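Local coordinates for putative sugar ABC transporter (Yersinia enterocolitica subsp. enterocolitica 8081, PDB 5ULB), which probably binds methylthioribose-like sugars in the periplasm and hands them to an ABC transporter for uptake, at residues A[98-110]-A[265-277]. Sequence-based numbering, arbitrary orientation.
Sequences ANGIAVSVFDTAI and IGAVNLRLVAKKI
The phenyl ring of Phe106 lies between two unlike neighbours. Ile265 covers one face: its CG2 methyl sits 3.6 Å from the ring centroid and only 10° off the normal, a CH-pi contact, while Ile265 CD1 reaches Phe106 CZ at 3.8 Å. On the opposite face the carboxylate carbon of Asp107 is offset toward the rim. The amide of Asn269 approaches obliquely, with ND2 4.0 Å from Phe106 CB. That amide is fixed at both ends. Its ND2 gives a nearly straight bond to Ile265 O one turn earlier, and OD1 accepts from Ser104 OG at 2.8 Å, the donor tilted from the carbonyl plane. With OG anti to the backbone N (chi1 -176°), the serine hydroxyl can meet the amide and also touch Leu272 CD1. Here a helix packs on a central strand of a Rossmann-like lobe of a periplasmic binding protein: strand 102-106 lies between parallel strands 78-82 and 118-122, and residues 265-277 of helix 262-278 run roughly antiparallel to it, the two short axes 7.4 Å apart at closest approach and at 156°. Alternate residues Ala102, Ser104 and Phe106 face the helix, whereas Val103 turns to helix 89-98 behind the sheet. At the end remote from the sugar, Ala102 CB rests on Ile277 CG1 (3.7 Å) and on Lys276 CB. The lysine chain passes along Val103 O, its CE 3.2 Å away, before NZ bonds to Thr282, Gly116 and Thr118. At the C-terminal end of the strand, Asp107 belongs to the pocket of both anomers of the bound methylselenoribose, and Phe106 to that of the beta anomer.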
ATOM      1  N   ALA A  98       7.271 -24.449   6.323  1.00 19.38           N
ATOM      2  CA  ALA A  98       7.425 -25.839   6.793  1.00 19.07           C
ATOM      3  C   ALA A  98       6.344 -26.757   6.296  1.00 21.73           C
ATOM      4  O   ALA A  98       6.558 -27.914   6.222  1.00 25.42           O
ATOM      5  CB  ALA A  98       7.423 -25.859   8.307  1.00 23.13           C
ATOM      6  N   ASN A  99       5.195 -26.178   5.978  1.00 19.90           N
ATOM      7  CA  ASN A  99       4.039 -26.906   5.424  1.00 19.01           C
ATOM      8  C   ASN A  99       4.018 -26.920   3.933  1.00 18.51           C
ATOM      9  O   ASN A  99       3.077 -27.491   3.384  1.00 20.45           O
ATOM     10  CB  ASN A  99       2.709 -26.399   5.947  1.00 19.16           C
ATOM     11  CG  ASN A  99       2.396 -26.821   7.401  1.00 24.73           C
ATOM     12  OD1 ASN A  99       1.739 -27.784   7.560  1.00 34.08           O
ATOM     13  ND2 ASN A  99       2.914 -26.136   8.420  1.00 23.97           N
ATOM     14  N   GLY A 100       5.086 -26.519   3.259  1.00 20.50           N
ATOM     15  CA  GLY A 100       5.185 -26.647   1.826  1.00 20.00           C
ATOM     16  C   GLY A 100       4.306 -25.723   1.043  1.00 17.79           C
ATOM     17  O   GLY A 100       4.019 -26.033  -0.121  1.00 21.46           O
ATOM     18  N   ILE A 101       3.952 -24.592   1.640  1.00 14.27           N
ATOM     19  CA  ILE A 101       3.034 -23.627   0.999  1.00 13.23           C
ATOM     20  C   ILE A 101       3.908 -22.455   0.458  1.00 12.71           C
ATOM     21  O   ILE A 101       4.723 -21.902   1.195  1.00 14.20           O
ATOM     22  CB  ILE A 101       2.017 -23.164   2.021  1.00 12.63           C
ATOM     23  CG1 ILE A 101       1.131 -24.368   2.522  1.00 15.16           C
ATOM     24  CG2 ILE A 101       1.112 -22.038   1.462  1.00 12.64           C
ATOM     25  CD1 ILE A 101       0.229 -23.936   3.666  1.00 16.71           C
ATOM     26  N   ALA A 102       3.735 -22.147  -0.784  1.00 12.67           N
ATOM     27  CA  ALA A 102       4.462 -21.002  -1.386  1.00 11.76           C
ATOM     28  C   ALA A 102       3.996 -19.697  -0.736  1.00 12.12           C
ATOM     29  O   ALA A 102       2.787 -19.523  -0.459  1.00 12.20           O
ATOM     30  CB  ALA A 102       4.175 -20.938  -2.890  1.00 12.59           C
ATOM     31  N   VAL A 103       4.958 -18.728  -0.522  1.00 10.69           N
ATOM     32  CA  VAL A 103       4.578 -17.558   0.219  1.00 10.61           C
ATOM     33  C   VAL A 103       5.347 -16.320  -0.250  1.00 10.68           C
ATOM     34  O   VAL A 103       6.590 -16.394  -0.424  1.00 11.91           O
ATOM     35  CB  VAL A 103       4.675 -17.764   1.741  1.00 12.93           C
ATOM     36  CG1 VAL A 103       6.043 -18.334   2.149  1.00 13.59           C
ATOM     37  CG2 VAL A 103       4.273 -16.549   2.547  1.00 13.38           C
ATOM     38  N   SER A 104       4.621 -15.215  -0.384  1.00 10.60           N
ATOM     39  CA  SER A 104       5.209 -13.911  -0.547  1.00  9.98           C
ATOM     40  C   SER A 104       4.507 -12.992   0.473  1.00 10.13           C
ATOM     41  O   SER A 104       3.304 -13.162   0.739  1.00 11.96           O
ATOM     42  CB  SER A 104       5.028 -13.381  -1.969  1.00 11.92           C
ATOM     43  OG  SER A 104       5.659 -12.166  -2.206  1.00 14.19           O
ATOM     44  N   VAL A 105       5.226 -11.976   1.004  1.00  9.28           N
ATOM     45  CA  VAL A 105       4.680 -11.093   1.921  1.00  9.50           C
ATOM     46  C   VAL A 105       4.937  -9.655   1.495  1.00 10.02           C
ATOM     47  O   VAL A 105       5.880  -9.357   0.775  1.00 11.78           O
ATOM     48  CB  VAL A 105       5.098 -11.323   3.371  1.00 11.00           C
ATOM     49  CG1 VAL A 105       4.764 -12.785   3.805  1.00 11.61           C
ATOM     50  CG2 VAL A 105       6.561 -11.011   3.609  1.00 12.91           C
ATOM     51  N   PHE A 106       4.023  -8.771   1.928  1.00  9.46           N
ATOM     52  CA  PHE A 106       4.091  -7.336   1.639  1.00  7.92           C
ATOM     53  C   PHE A 106       3.973  -6.564   2.944  1.00  9.59           C
ATOM     54  O   PHE A 106       3.070  -6.845   3.745  1.00 10.28           O
ATOM     55  CB  PHE A 106       3.008  -6.919   0.687  1.00  9.86           C
ATOM     56  CG  PHE A 106       2.970  -5.433   0.424  1.00  9.84           C
ATOM     57  CD1 PHE A 106       4.040  -4.769  -0.214  1.00  9.81           C
ATOM     58  CD2 PHE A 106       1.946  -4.694   0.861  1.00 10.80           C
ATOM     59  CE1 PHE A 106       4.000  -3.406  -0.338  1.00 10.43           C
ATOM     60  CE2 PHE A 106       1.935  -3.319   0.698  1.00 11.19           C
ATOM     61  CZ  PHE A 106       2.984  -2.633   0.164  1.00 11.22           C
ATOM     62  N   ASP A 107       4.864  -5.623   3.214  1.00 10.04           N
ATOM     63  CA  ASP A 107       4.811  -4.786   4.408  1.00  9.49           C
ATOM     64  C   ASP A 107       4.652  -5.594   5.677  1.00 11.24           C
ATOM     65  O   ASP A 107       3.931  -5.136   6.591  1.00 12.41           O
ATOM     66  CB  ASP A 107       3.646  -3.768   4.270  1.00 11.21           C
ATOM     67  CG  ASP A 107       4.041  -2.522   3.533  1.00 14.89           C
ATOM     68  OD1 ASP A 107       5.234  -2.321   3.182  1.00 16.23           O
ATOM     69  OD2 ASP A 107       3.071  -1.672   3.347  1.00 18.95           O
ATOM     70  N   THR A 108       5.393  -6.670   5.749  1.00 10.85           N
ATOM     71  CA  THR A 108       5.290  -7.607   6.858  1.00 10.49           C
ATOM     72  C   THR A 108       6.603  -7.690   7.600  1.00 12.09           C
ATOM     73  O   THR A 108       7.667  -7.655   6.995  1.00 16.08           O
ATOM     74  CB  THR A 108       4.789  -8.989   6.330  1.00 10.72           C
ATOM     75  OG1 THR A 108       3.452  -8.808   5.850  1.00 10.82           O
ATOM     76  CG2 THR A 108       4.799 -10.090   7.362  1.00 11.58           C
ATOM     77  N   ALA A 109       6.539  -7.769   8.922  1.00 11.92           N
ATOM     78  CA  ALA A 109       7.725  -7.823   9.740  1.00 13.05           C
ATOM     79  C   ALA A 109       8.314  -9.183   9.791  1.00 13.46           C
ATOM     80  O   ALA A 109       7.702 -10.106  10.343  1.00 17.20           O
ATOM     81  CB  ALA A 109       7.346  -7.355  11.147  1.00 15.33           C
ATOM     82  N   ILE A 110       9.492  -9.343   9.224  1.00 13.82           N
ATOM     83  CA  ILE A 110      10.197 -10.598   9.120  1.00 14.02           C
ATOM     84  C   ILE A 110      11.643 -10.435   9.651  1.00 17.35           C
ATOM     85  O   ILE A 110      12.332  -9.554   9.222  1.00 20.05           O
ATOM     86  CB  ILE A 110      10.242 -11.188   7.761  1.00 14.35           C
ATOM     87  CG1 ILE A 110       8.794 -11.375   7.192  1.00 14.63           C
ATOM     88  CG2 ILE A 110      11.057 -12.447   7.710  1.00 16.85           C
ATOM     89  CD1 ILE A 110       8.031 -12.495   7.841  1.00 16.50           C
ATOM     90  N   ILE A 265       0.984  -3.829  -6.723  1.00  9.53           N
ATOM     91  CA  ILE A 265       1.553  -4.562  -5.608  1.00  8.74           C
ATOM     92  C   ILE A 265       0.901  -5.916  -5.424  1.00  9.98           C
ATOM     93  O   ILE A 265       1.566  -6.916  -5.224  1.00  9.69           O
ATOM     94  CB  ILE A 265       1.474  -3.710  -4.353  1.00  8.94           C
ATOM     95  CG1 ILE A 265       2.254  -2.353  -4.546  1.00  9.61           C
ATOM     96  CG2 ILE A 265       1.917  -4.455  -3.142  1.00  9.33           C
ATOM     97  CD1 ILE A 265       2.102  -1.429  -3.348  1.00 11.46           C
ATOM     98  N   GLY A 266      -0.447  -5.927  -5.462  1.00  8.67           N
ATOM     99  CA  GLY A 266      -1.150  -7.189  -5.363  1.00  8.47           C
ATOM    100  C   GLY A 266      -0.798  -8.122  -6.460  1.00 10.49           C
ATOM    101  O   GLY A 266      -0.548  -9.308  -6.209  1.00 11.17           O
ATOM    102  N   ALA A 267      -0.812  -7.640  -7.695  1.00  9.91           N
ATOM    103  CA  ALA A 267      -0.492  -8.508  -8.829  1.00  9.25           C
ATOM    104  C   ALA A 267       0.918  -9.098  -8.691  1.00 10.80           C
ATOM    105  O   ALA A 267       1.082 -10.277  -9.027  1.00 10.71           O
ATOM    106  CB  ALA A 267      -0.650  -7.736 -10.088  1.00 10.82           C
ATOM    107  N   VAL A 268       1.913  -8.248  -8.363  1.00  9.85           N
ATOM    108  CA  VAL A 268       3.258  -8.782  -8.297  1.00  9.91           C
ATOM    109  C   VAL A 268       3.381  -9.827  -7.230  1.00  9.66           C
ATOM    110  O   VAL A 268       4.145 -10.806  -7.429  1.00 10.86           O
ATOM    111  CB  VAL A 268       4.223  -7.599  -8.199  1.00 10.48           C
ATOM    112  CG1 VAL A 268       5.577  -8.032  -7.693  1.00 14.98           C
ATOM    113  CG2 VAL A 268       4.299  -6.851  -9.534  1.00 12.77           C
ATOM    114  N   ASN A 269       2.788  -9.606  -6.058  1.00 10.01           N
ATOM    115  CA  ASN A 269       2.829 -10.701  -5.063  1.00 10.17           C
ATOM    116  C   ASN A 269       2.218 -11.984  -5.580  1.00  9.82           C
ATOM    117  O   ASN A 269       2.765 -13.051  -5.275  1.00 11.47           O
ATOM    118  CB  ASN A 269       2.195 -10.196  -3.738  1.00 11.88           C
ATOM    119  CG  ASN A 269       3.191  -9.385  -2.907  1.00 10.46           C
ATOM    120  OD1 ASN A 269       3.923 -10.009  -2.093  1.00 12.96           O
ATOM    121  ND2 ASN A 269       3.318  -8.072  -3.102  1.00 11.49           N
ATOM    122  N   LEU A 270       1.165 -11.916  -6.339  1.00  9.54           N
ATOM    123  CA  LEU A 270       0.605 -13.124  -6.966  1.00 10.42           C
ATOM    124  C   LEU A 270       1.606 -13.731  -7.920  1.00 10.03           C
ATOM    125  O   LEU A 270       1.765 -14.935  -7.951  1.00 11.25           O
ATOM    126  CB  LEU A 270      -0.786 -12.779  -7.577  1.00 11.80           C
ATOM    127  CG  LEU A 270      -1.651 -13.941  -7.976  1.00 13.72           C
ATOM    128  CD1 LEU A 270      -1.228 -14.602  -9.270  1.00 16.56           C
ATOM    129  CD2 LEU A 270      -1.931 -14.906  -6.895  1.00 15.95           C
ATOM    130  N   ARG A 271       2.193 -12.901  -8.806  1.00 10.12           N
ATOM    131  CA  ARG A 271       3.189 -13.407  -9.764  1.00 10.18           C
ATOM    132  C   ARG A 271       4.295 -14.179  -9.035  1.00 10.10           C
ATOM    133  O   ARG A 271       4.766 -15.236  -9.482  1.00 11.01           O
ATOM    134  CB  ARG A 271       3.823 -12.260 -10.571  1.00 10.67           C
ATOM    135  CG  ARG A 271       2.883 -11.535 -11.452  1.00 12.84           C
ATOM    136  CD  ARG A 271       3.651 -10.421 -12.184  1.00 14.11           C
ATOM    137  NE  ARG A 271       2.743  -9.511 -12.859  1.00 17.93           N
ATOM    138  CZ  ARG A 271       3.114  -8.375 -13.446  1.00 18.89           C
ATOM    139  NH1 ARG A 271       4.363  -8.012 -13.446  1.00 17.92           N
ATOM    140  NH2 ARG A 271       2.241  -7.624 -14.043  1.00 27.41           N
ATOM    141  N   LEU A 272       4.788 -13.625  -7.919  1.00 10.16           N
ATOM    142  CA  LEU A 272       5.819 -14.276  -7.128  1.00 10.30           C
ATOM    143  C   LEU A 272       5.406 -15.651  -6.603  1.00 11.53           C
ATOM    144  O   LEU A 272       6.140 -16.585  -6.703  1.00 12.04           O
ATOM    145  CB  LEU A 272       6.311 -13.349  -5.994  1.00  9.30           C
ATOM    146  CG  LEU A 272       7.160 -12.153  -6.469  1.00 11.00           C
ATOM    147  CD1 LEU A 272       7.155 -11.063  -5.408  1.00 12.53           C
ATOM    148  CD2 LEU A 272       8.568 -12.663  -6.714  1.00 12.67           C
ATOM    149  N   VAL A 273       4.172 -15.701  -6.054  1.00 10.55           N
ATOM    150  CA  VAL A 273       3.672 -17.016  -5.615  1.00 11.22           C
ATOM    151  C   VAL A 273       3.488 -17.980  -6.737  1.00 11.02           C
ATOM    152  O   VAL A 273       3.812 -19.160  -6.608  1.00 11.17           O
ATOM    153  CB  VAL A 273       2.404 -16.801  -4.788  1.00 12.46           C
ATOM    154  CG1 VAL A 273       1.724 -18.109  -4.478  1.00 15.97           C
ATOM    155  CG2 VAL A 273       2.717 -16.120  -3.515  1.00 12.77           C
ATOM    156  N   ALA A 274       2.999 -17.525  -7.907  1.00 10.19           N
ATOM    157  CA  ALA A 274       2.912 -18.370  -9.043  1.00 10.63           C
ATOM    158  C   ALA A 274       4.253 -18.994  -9.458  1.00 10.76           C
ATOM    159  O   ALA A 274       4.341 -20.178  -9.738  1.00 12.04           O
ATOM    160  CB  ALA A 274       2.301 -17.625 -10.195  1.00 12.10           C
ATOM    161  N   LYS A 275       5.283 -18.150  -9.511  1.00 10.72           N
ATOM    162  CA  LYS A 275       6.634 -18.659  -9.842  1.00 11.14           C
ATOM    163  C   LYS A 275       7.085 -19.656  -8.783  1.00 10.74           C
ATOM    164  O   LYS A 275       7.748 -20.644  -9.171  1.00 12.47           O
ATOM    165  CB  LYS A 275       7.580 -17.473  -9.957  1.00 11.45           C
ATOM    166  CG  LYS A 275       7.386 -16.637 -11.185  1.00 14.03           C
ATOM    167  CD  LYS A 275       8.350 -15.456 -11.290  1.00 16.03           C
ATOM    168  CE  LYS A 275       9.804 -15.844 -11.416  1.00 20.69           C
ATOM    169  NZ  LYS A 275      10.117 -16.334 -12.689  1.00 21.97           N
ATOM    170  N   LYS A 276       6.888 -19.370  -7.504  1.00 11.11           N
ATOM    171  CA  LYS A 276       7.299 -20.313  -6.482  1.00 10.76           C
ATOM    172  C   LYS A 276       6.601 -21.661  -6.657  1.00 13.25           C
ATOM    173  O   LYS A 276       7.251 -22.716  -6.583  1.00 14.54           O
ATOM    174  CB  LYS A 276       6.986 -19.769  -5.100  1.00 11.85           C
ATOM    175  CG  LYS A 276       7.873 -18.529  -4.735  1.00 11.58           C
ATOM    176  CD  LYS A 276       7.336 -17.776  -3.550  1.00 12.43           C
ATOM    177  CE  LYS A 276       8.034 -16.422  -3.292  1.00 12.40           C
ATOM    178  NZ  LYS A 276       9.478 -16.623  -3.027  1.00 12.26           N
ATOM    179  N   ILE A 277       5.272 -21.648  -6.947  1.00 12.06           N
ATOM    180  CA  ILE A 277       4.561 -22.928  -7.136  1.00 11.96           C
ATOM    181  C   ILE A 277       5.161 -23.654  -8.328  1.00 12.24           C
ATOM    182  O   ILE A 277       5.289 -24.864  -8.323  1.00 15.31           O
ATOM    183  CB  ILE A 277       3.073 -22.625  -7.310  1.00 12.39           C
ATOM    184  CG1 ILE A 277       2.483 -22.170  -5.956  1.00 13.65           C
ATOM    185  CG2 ILE A 277       2.309 -23.882  -7.689  1.00 15.80           C
ATOM    186  CD1 ILE A 277       1.083 -21.544  -6.020  1.00 15.79           C
TER